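Local coordinates for protein alkylpurine DNA glycosylase AlkC (Pseudomonas fluorescens, PDB 5VHV) that probably excises alkylated purine bases from damaged DNA, as a DNA glycosylase of base excision repair that does not flip out the nucleotide, at residues 272-277 and 321-326; 288-293 and 306-311. All blocks are in the same frame, centred on the assembly; numbering follows the deposited sequence.

In the fold
From the N terminus the chain first runs through helices. It then enters the all-beta part near the C terminus, where both contacts lie. After strand 253-265 come strands 270-279, 285-294, 305-314 and 319-327. Contact 2 pairs 285-294 and 305-314 and closes a short hairpin of 12 intervening residues. Contact 1 pairs 270-279 and 319-327, closing a longer excursion of 43 residues that holds the whole hairpin, so contact 2 nests within contact 1. Within the chain, 305-314 and 319-327 are the outermost strands of the sheet, yet they touch: Arg324 bonds to the backbone of Lys308. Tyr291 bonds to Gln326, and the centres of the two contacts are about 10 Å apart.

Contact 1 (272-277 and 321-326); sequences NLSFTL and HIRREQ
Ile322 lies obliquely across one face of the Phe275 ring. Its CB stands 4.1 Å from the ring centroid, offset toward the rim, in a CH-pi contact. The two branches of Ile322 reach different ring atoms: CG2 is 3.6 Å from CZ of Phe275, and CD1 is 3.7 Å from CE2 of Phe275. Phe275 CG sits between the backbone N and the carbonyl carbon (chi1 54°), which swings the ring toward strand 321-326, under Ile322. Ile322 CD1 also meets Leu277 CD1 at 3.8 Å, while Leu277 CG lies at the edge of the Phe275 ring, in its plane. The strands are antiparallel, and Phe275 and Ile322 form a hydrogen-bonded pair. Ile322 N gives a bond of 2.8 Å to Phe275 O. The sheet face that carries Leu273, Phe275, Ile322 and Arg324 is the inner one of what is consistent with an immunoglobulin-like beta sandwich: Leu309 of strand 305-314 packs on both Phe275 and Ile322. Arg324 bonds through NH1 to the backbone O of Lys308. The other face carries polar chains. Thr276 and His321 lie side by side, with OG1 of Thr276 hydrogen-bonded to ND1 of His321 at 3.0 Å. Arg323 is extended from CG to NE, and one face of its guanidinium meets Asn272 CB. The Asn272 amide is turned 28° from that guanidinium plane, and its OD1 is 3.6 Å from Arg323 NH2.

Contact 2 (288-293 and 306-311); sequences VVDYAI and VFKLKA. With nucleotides of chain D.
One face of the Tyr291 ring receives Phe307 CB, which lies 3.9 Å from the ring centroid and is offset toward the rim. The two rings themselves meet obliquely, their planes 39° apart. Leu309 CG approaches the Tyr291 ring at CD1, 3.7 Å away, and the two side chains cross at about a right angle. At the edge of the Phe307 ring, in its plane, lies OP1 of DG3 of chain D. That phosphate oxygen takes a hydrogen bond of 2.9 Å from Lys308 N. The strands form a beta hairpin interrupted by a classic beta bulge, in which Leu309 and Lys310 both face Val289. Lys310 N bonds to Val289 O at 2.9 Å; Leu309 N makes only a weak bond to it. Next to the bulge, the Asp290 carboxylate lies alongside Lys308. Its OD2 uses the syn lone pair to take NZ of Lys308 in a salt bridge of 2.8 Å. The lysine chain bends at chi2 (-61°) and chi3 (-66°), which folds NZ back to the carboxylate. Asp290 OD1 accepts Leu309 N on its anti side at 3.3 Å. With an alanine in place of Asp290, Lys308 NZ would probably lose this counter-charge, and Leu309 N would keep only its weak bond to Val289 O. Lys308 CG also packs on C3' of DA2 of chain D, at 3.8 Å. Tyr291 OH is hydrogen-bonded to Gln326 OE1 of strand 319-327.

Contact 1 (272-277 and 321-326)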
loop_
_atom_site.group_PDB
_atom_site.type_symbol
_atom_site.label_atom_id
_atom_site.label_comp_id
_atom_site.label_asym_id
_atom_site.label_seq_id
_atom_site.Cartn_x
_atom_site.Cartn_y
_atom_site.Cartn_z
ATOM N N ASN A 272 5.325 -0.785 -28.349
ATOM C CA ASN A 272 5.130 0.662 -28.360
ATOM C C ASN A 272 3.691 0.944 -28.751
ATOM O O ASN A 272 3.283 0.672 -29.886
ATOM C CB ASN A 272 6.079 1.340 -29.332
ATOM C CG ASN A 272 7.525 1.053 -29.011
ATOM O OD1 ASN A 272 8.156 1.792 -28.261
ATOM N ND2 ASN A 272 8.051 -0.040 -29.555
ATOM N N LEU A 273 2.937 1.497 -27.817
ATOM C CA LEU A 273 1.571 1.939 -28.049
ATOM C C LEU A 273 1.595 3.419 -28.409
ATOM O O LEU A 273 2.151 4.232 -27.664
ATOM C CB LEU A 273 0.728 1.714 -26.790
ATOM C CG LEU A 273 -0.645 2.378 -26.760
ATOM C CD1 LEU A 273 -1.574 1.839 -27.857
ATOM C CD2 LEU A 273 -1.283 2.145 -25.388
ATOM N N SER A 274 0.998 3.780 -29.543
ATOM C CA SER A 274 0.934 5.198 -29.859
ATOM C C SER A 274 -0.360 5.524 -30.595
ATOM O O SER A 274 -0.951 4.674 -31.267
ATOM C CB SER A 274 2.159 5.651 -30.676
ATOM O OG SER A 274 2.226 5.029 -31.950
ATOM N N PHE A 275 -0.804 6.761 -30.413
ATOM C CA PHE A 275 -1.980 7.310 -31.078
ATOM C C PHE A 275 -1.992 8.818 -30.838
ATOM O O PHE A 275 -1.240 9.351 -30.009
ATOM C CB PHE A 275 -3.270 6.669 -30.564
ATOM C CG PHE A 275 -3.423 6.744 -29.070
ATOM C CD1 PHE A 275 -2.840 5.789 -28.250
ATOM C CD2 PHE A 275 -4.126 7.789 -28.479
ATOM C CE1 PHE A 275 -2.975 5.855 -26.860
ATOM C CE2 PHE A 275 -4.259 7.861 -27.101
ATOM C CZ PHE A 275 -3.677 6.890 -26.290
ATOM N N THR A 276 -2.875 9.489 -31.563
ATOM C CA THR A 276 -3.088 10.923 -31.462
ATOM C C THR A 276 -4.556 11.173 -31.132
ATOM O O THR A 276 -5.443 10.555 -31.728
ATOM C CB THR A 276 -2.707 11.608 -32.775
ATOM O OG1 THR A 276 -1.360 11.250 -33.121
ATOM C CG2 THR A 276 -2.821 13.130 -32.649
ATOM N N LEU A 277 -4.805 12.064 -30.178
ATOM C CA LEU A 277 -6.154 12.512 -29.855
ATOM C C LEU A 277 -6.345 13.910 -30.412
ATOM O O LEU A 277 -5.514 14.787 -30.175
ATOM C CB LEU A 277 -6.391 12.521 -28.344
ATOM C CG LEU A 277 -6.280 11.167 -27.651
ATOM C CD1 LEU A 277 -6.447 11.330 -26.150
ATOM C CD2 LEU A 277 -7.316 10.189 -28.194
ATOM N N HIS A 321 -0.179 13.961 -29.317
ATOM C CA HIS A 321 0.417 12.648 -29.508
ATOM C C HIS A 321 0.606 11.979 -28.161
ATOM O O HIS A 321 0.994 12.620 -27.179
ATOM C CB HIS A 321 1.778 12.761 -30.209
ATOM C CG HIS A 321 1.729 13.367 -31.574
ATOM N ND1 HIS A 321 1.172 12.717 -32.653
ATOM C CD2 HIS A 321 2.197 14.546 -32.047
ATOM C CE1 HIS A 321 1.286 13.473 -33.729
ATOM N NE2 HIS A 321 1.904 14.588 -33.388
ATOM N N ILE A 322 0.346 10.679 -28.119
ATOM C CA ILE A 322 0.534 9.878 -26.920
ATOM C C ILE A 322 1.317 8.639 -27.312
ATOM O O ILE A 322 1.074 8.044 -28.367
ATOM C CB ILE A 322 -0.816 9.523 -26.253
ATOM C CG1 ILE A 322 -1.435 10.818 -25.683
ATOM C CG2 ILE A 322 -0.631 8.480 -25.159
ATOM C CD1 ILE A 322 -2.827 10.686 -25.157
ATOM N N ARG A 323 2.276 8.261 -26.475
ATOM C CA ARG A 323 3.163 7.158 -26.812
ATOM C C ARG A 323 3.639 6.523 -25.520
ATOM O O ARG A 323 4.062 7.244 -24.612
ATOM C CB ARG A 323 4.357 7.644 -27.639
ATOM C CG ARG A 323 5.344 6.541 -27.982
ATOM C CD ARG A 323 6.459 7.069 -28.879
ATOM N NE ARG A 323 7.395 6.018 -29.264
ATOM C CZ ARG A 323 7.329 5.344 -30.406
ATOM N NH1 ARG A 323 6.367 5.612 -31.282
ATOM N NH2 ARG A 323 8.224 4.404 -30.673
ATOM N N ARG A 324 3.580 5.196 -25.447
ATOM C CA ARG A 324 4.057 4.464 -24.280
ATOM C C ARG A 324 4.747 3.187 -24.722
ATOM O O ARG A 324 4.157 2.379 -25.442
ATOM C CB ARG A 324 2.900 4.117 -23.329
ATOM C CG ARG A 324 3.260 3.217 -22.141
ATOM C CD ARG A 324 4.375 3.749 -21.245
ATOM N NE ARG A 324 4.160 5.142 -20.820
ATOM C CZ ARG A 324 3.297 5.535 -19.883
ATOM N NH1 ARG A 324 2.549 4.652 -19.252
ATOM N NH2 ARG A 324 3.177 6.825 -19.601
ATOM N N GLU A 325 5.989 3.015 -24.283
ATOM C CA GLU A 325 6.725 1.780 -24.464
ATOM C C GLU A 325 6.507 0.873 -23.251
ATOM O O GLU A 325 6.444 1.345 -22.117
ATOM C CB GLU A 325 8.198 2.139 -24.664
ATOM C CG GLU A 325 9.169 1.028 -24.640
ATOM C CD GLU A 325 10.568 1.589 -24.641
ATOM O OE1 GLU A 325 11.193 1.643 -23.563
ATOM O OE2 GLU A 325 11.012 2.033 -25.715
ATOM N N GLN A 326 6.340 -0.431 -23.491
ATOM C CA GLN A 326 6.169 -1.383 -22.392
ATOM C C GLN A 326 7.048 -2.596 -22.630
ATOM O O GLN A 326 7.087 -3.135 -23.736
ATOM C CB GLN A 326 4.702 -1.807 -22.216
ATOM C CG GLN A 326 4.426 -2.505 -20.889
ATOM C CD GLN A 326 2.979 -2.907 -20.718
ATOM O OE1 GLN A 326 2.063 -2.194 -21.140
ATOM N NE2 GLN A 326 2.766 -4.079 -20.127
#

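Contact 2 (288-293 and 306-311)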
loop_
_atom_site.group_PDB
_atom_site.type_symbol
_atom_site.label_atom_id
_atom_site.label_comp_id
_atom_site.label_asym_id
_atom_site.label_seq_id
_atom_site.Cartn_x
_atom_site.Cartn_y
_atom_site.Cartn_z
ATOM N N VAL A 288 -8.758 11.760 -18.866
ATOM C CA VAL A 288 -8.018 10.683 -18.226
ATOM C C VAL A 288 -7.835 9.613 -19.289
ATOM O O VAL A 288 -8.814 9.024 -19.763
ATOM C CB VAL A 288 -8.739 10.146 -16.986
ATOM C CG1 VAL A 288 -8.091 8.815 -16.513
ATOM C CG2 VAL A 288 -8.676 11.210 -15.875
ATOM N N VAL A 289 -6.594 9.415 -19.712
ATOM C CA VAL A 289 -6.238 8.484 -20.773
ATOM C C VAL A 289 -5.451 7.341 -20.152
ATOM O O VAL A 289 -4.354 7.551 -19.621
ATOM C CB VAL A 289 -5.415 9.176 -21.869
ATOM C CG1 VAL A 289 -5.134 8.213 -23.008
ATOM C CG2 VAL A 289 -6.150 10.405 -22.400
ATOM N N ASP A 290 -6.005 6.136 -20.234
ATOM C CA ASP A 290 -5.350 4.923 -19.765
ATOM C C ASP A 290 -5.368 3.899 -20.908
ATOM O O ASP A 290 -5.877 4.164 -21.999
ATOM C CB ASP A 290 -6.043 4.380 -18.499
ATOM C CG ASP A 290 -5.867 5.291 -17.287
ATOM O OD1 ASP A 290 -4.831 5.998 -17.200
ATOM O OD2 ASP A 290 -6.747 5.291 -16.396
ATOM N N TYR A 291 -4.768 2.732 -20.690
ATOM C CA TYR A 291 -4.880 1.651 -21.664
ATOM C C TYR A 291 -4.973 0.338 -20.923
ATOM O O TYR A 291 -4.682 0.255 -19.730
ATOM C CB TYR A 291 -3.709 1.610 -22.657
ATOM C CG TYR A 291 -2.356 1.237 -22.095
ATOM C CD1 TYR A 291 -1.588 2.173 -21.429
ATOM C CD2 TYR A 291 -1.811 -0.033 -22.306
ATOM C CE1 TYR A 291 -0.346 1.856 -20.943
ATOM C CE2 TYR A 291 -0.551 -0.353 -21.822
ATOM C CZ TYR A 291 0.168 0.595 -21.162
ATOM O OH TYR A 291 1.415 0.313 -20.675
ATOM N N ALA A 292 -5.448 -0.685 -21.623
ATOM C CA ALA A 292 -5.581 -1.992 -21.008
ATOM C C ALA A 292 -5.075 -3.080 -21.940
ATOM O O ALA A 292 -5.228 -2.987 -23.158
ATOM C CB ALA A 292 -7.019 -2.276 -20.632
ATOM N N ILE A 293 -4.475 -4.109 -21.355
ATOM C CA ILE A 293 -4.057 -5.295 -22.095
ATOM C C ILE A 293 -4.888 -6.486 -21.644
ATOM O O ILE A 293 -4.998 -6.769 -20.443
ATOM C CB ILE A 293 -2.560 -5.592 -21.908
ATOM C CG1 ILE A 293 -1.727 -4.384 -22.350
ATOM C CG2 ILE A 293 -2.188 -6.862 -22.707
ATOM C CD1 ILE A 293 -0.205 -4.582 -22.188
ATOM N N VAL A 306 -5.399 -2.713 -16.560
ATOM C CA VAL A 306 -5.344 -1.294 -16.890
ATOM C C VAL A 306 -4.038 -0.699 -16.381
ATOM O O VAL A 306 -3.671 -0.872 -15.198
ATOM C CB VAL A 306 -6.546 -0.541 -16.293
ATOM C CG1 VAL A 306 -6.439 0.956 -16.590
ATOM C CG2 VAL A 306 -7.861 -1.095 -16.845
ATOM N N PHE A 307 -3.355 0.022 -17.274
ATOM C CA PHE A 307 -2.174 0.809 -16.955
ATOM C C PHE A 307 -2.460 2.288 -17.181
ATOM O O PHE A 307 -3.201 2.671 -18.097
ATOM C CB PHE A 307 -0.996 0.354 -17.822
ATOM C CG PHE A 307 -0.560 -1.055 -17.559
ATOM C CD1 PHE A 307 0.063 -1.382 -16.375
ATOM C CD2 PHE A 307 -0.767 -2.052 -18.497
ATOM C CE1 PHE A 307 0.469 -2.702 -16.117
ATOM C CE2 PHE A 307 -0.341 -3.365 -18.242
ATOM C CZ PHE A 307 0.268 -3.679 -17.085
ATOM N N LYS A 308 -1.830 3.124 -16.363
ATOM C CA LYS A 308 -2.019 4.557 -16.467
ATOM C C LYS A 308 -1.199 5.120 -17.618
ATOM O O LYS A 308 -0.053 4.720 -17.836
ATOM C CB LYS A 308 -1.596 5.246 -15.176
ATOM C CG LYS A 308 -2.288 4.711 -13.934
ATOM C CD LYS A 308 -3.818 4.911 -14.015
ATOM C CE LYS A 308 -4.185 6.390 -14.003
ATOM N NZ LYS A 308 -5.677 6.639 -14.130
ATOM N N LEU A 309 -1.772 6.086 -18.330
ATOM C CA LEU A 309 -1.029 6.738 -19.404
ATOM C C LEU A 309 -0.842 8.224 -19.139
ATOM O O LEU A 309 0.285 8.643 -18.859
ATOM C CB LEU A 309 -1.719 6.477 -20.741
ATOM C CG LEU A 309 -0.859 5.817 -21.797
ATOM C CD1 LEU A 309 -1.741 5.588 -23.049
ATOM C CD2 LEU A 309 0.325 6.674 -22.109
ATOM N N LYS A 310 -1.894 9.036 -19.215
ATOM C CA LYS A 310 -1.756 10.482 -19.104
ATOM C C LYS A 310 -3.074 11.076 -18.626
ATOM O O LYS A 310 -4.142 10.672 -19.085
ATOM C CB LYS A 310 -1.367 11.071 -20.472
ATOM C CG LYS A 310 -0.769 12.465 -20.452
ATOM C CD LYS A 310 -0.517 12.954 -21.881
ATOM C CE LYS A 310 0.039 14.369 -21.923
ATOM N NZ LYS A 310 1.448 14.440 -21.461
ATOM N N ALA A 311 -2.998 12.043 -17.720
ATOM C CA ALA A 311 -4.154 12.852 -17.345
ATOM C C ALA A 311 -3.809 14.297 -17.669
ATOM O O ALA A 311 -2.808 14.819 -17.173
ATOM C CB ALA A 311 -4.495 12.682 -15.866
ATOM P P DG D 3 0.669 2.062 -13.250
ATOM O OP1 DG D 3 -0.028 1.865 -14.533
ATOM O OP2 DG D 3 -0.019 1.891 -11.946
ATOM O "O5'" DG D 3 1.902 1.091 -13.162
ATOM C "C5'" DG D 3 2.745 0.849 -14.300
ATOM C "C4'" DG D 3 3.793 -0.190 -13.971
ATOM O "O4'" DG D 3 4.815 0.370 -13.088
ATOM C "C3'" DG D 3 3.284 -1.448 -13.256
ATOM O "O3'" DG D 3 3.944 -2.567 -13.841
ATOM C "C2'" DG D 3 3.624 -1.196 -11.771
ATOM C "C1'" DG D 3 4.900 -0.352 -11.859
ATOM N N9 DG D 3 5.083 0.664 -10.815
ATOM C C8 DG D 3 4.140 1.521 -10.303
ATOM N N7 DG D 3 4.626 2.365 -9.420
ATOM C C5 DG D 3 5.975 2.075 -9.383
ATOM C C6 DG D 3 7.006 2.659 -8.614
ATOM O O6 DG D 3 6.925 3.607 -7.815
ATOM N N1 DG D 3 8.238 2.067 -8.870
ATOM C C2 DG D 3 8.444 1.038 -9.740
ATOM N N2 DG D 3 9.701 0.584 -9.832
ATOM N N3 DG D 3 7.476 0.468 -10.467
ATOM C C4 DG D 3 6.278 1.040 -10.239
ATOM P P DA D 2 0.286 8.230 -10.122
ATOM O OP1 DA D 2 -0.979 8.738 -10.641
ATOM O OP2 DA D 2 0.456 7.917 -8.672
ATOM O "O5'" DA D 2 0.618 6.922 -10.977
ATOM C "C5'" DA D 2 0.794 7.035 -12.388
ATOM C "C4'" DA D 2 1.547 5.838 -12.949
ATOM O "O4'" DA D 2 2.970 5.966 -12.685
ATOM C "C3'" DA D 2 1.165 4.499 -12.362
ATOM O "O3'" DA D 2 1.360 3.507 -13.348
ATOM C "C2'" DA D 2 2.126 4.374 -11.179
ATOM C "C1'" DA D 2 3.397 4.968 -11.763
ATOM N N9 DA D 2 4.292 5.618 -10.801
ATOM C C8 DA D 2 3.942 6.526 -9.850
ATOM N N7 DA D 2 4.959 6.999 -9.166
ATOM C C5 DA D 2 6.055 6.361 -9.712
ATOM C C6 DA D 2 7.424 6.431 -9.425
ATOM N N6 DA D 2 7.931 7.220 -8.460
ATOM N N1 DA D 2 8.265 5.671 -10.168
ATOM C C2 DA D 2 7.751 4.893 -11.126
ATOM N N3 DA D 2 6.476 4.742 -11.492
ATOM C C4 DA D 2 5.667 5.512 -10.736
#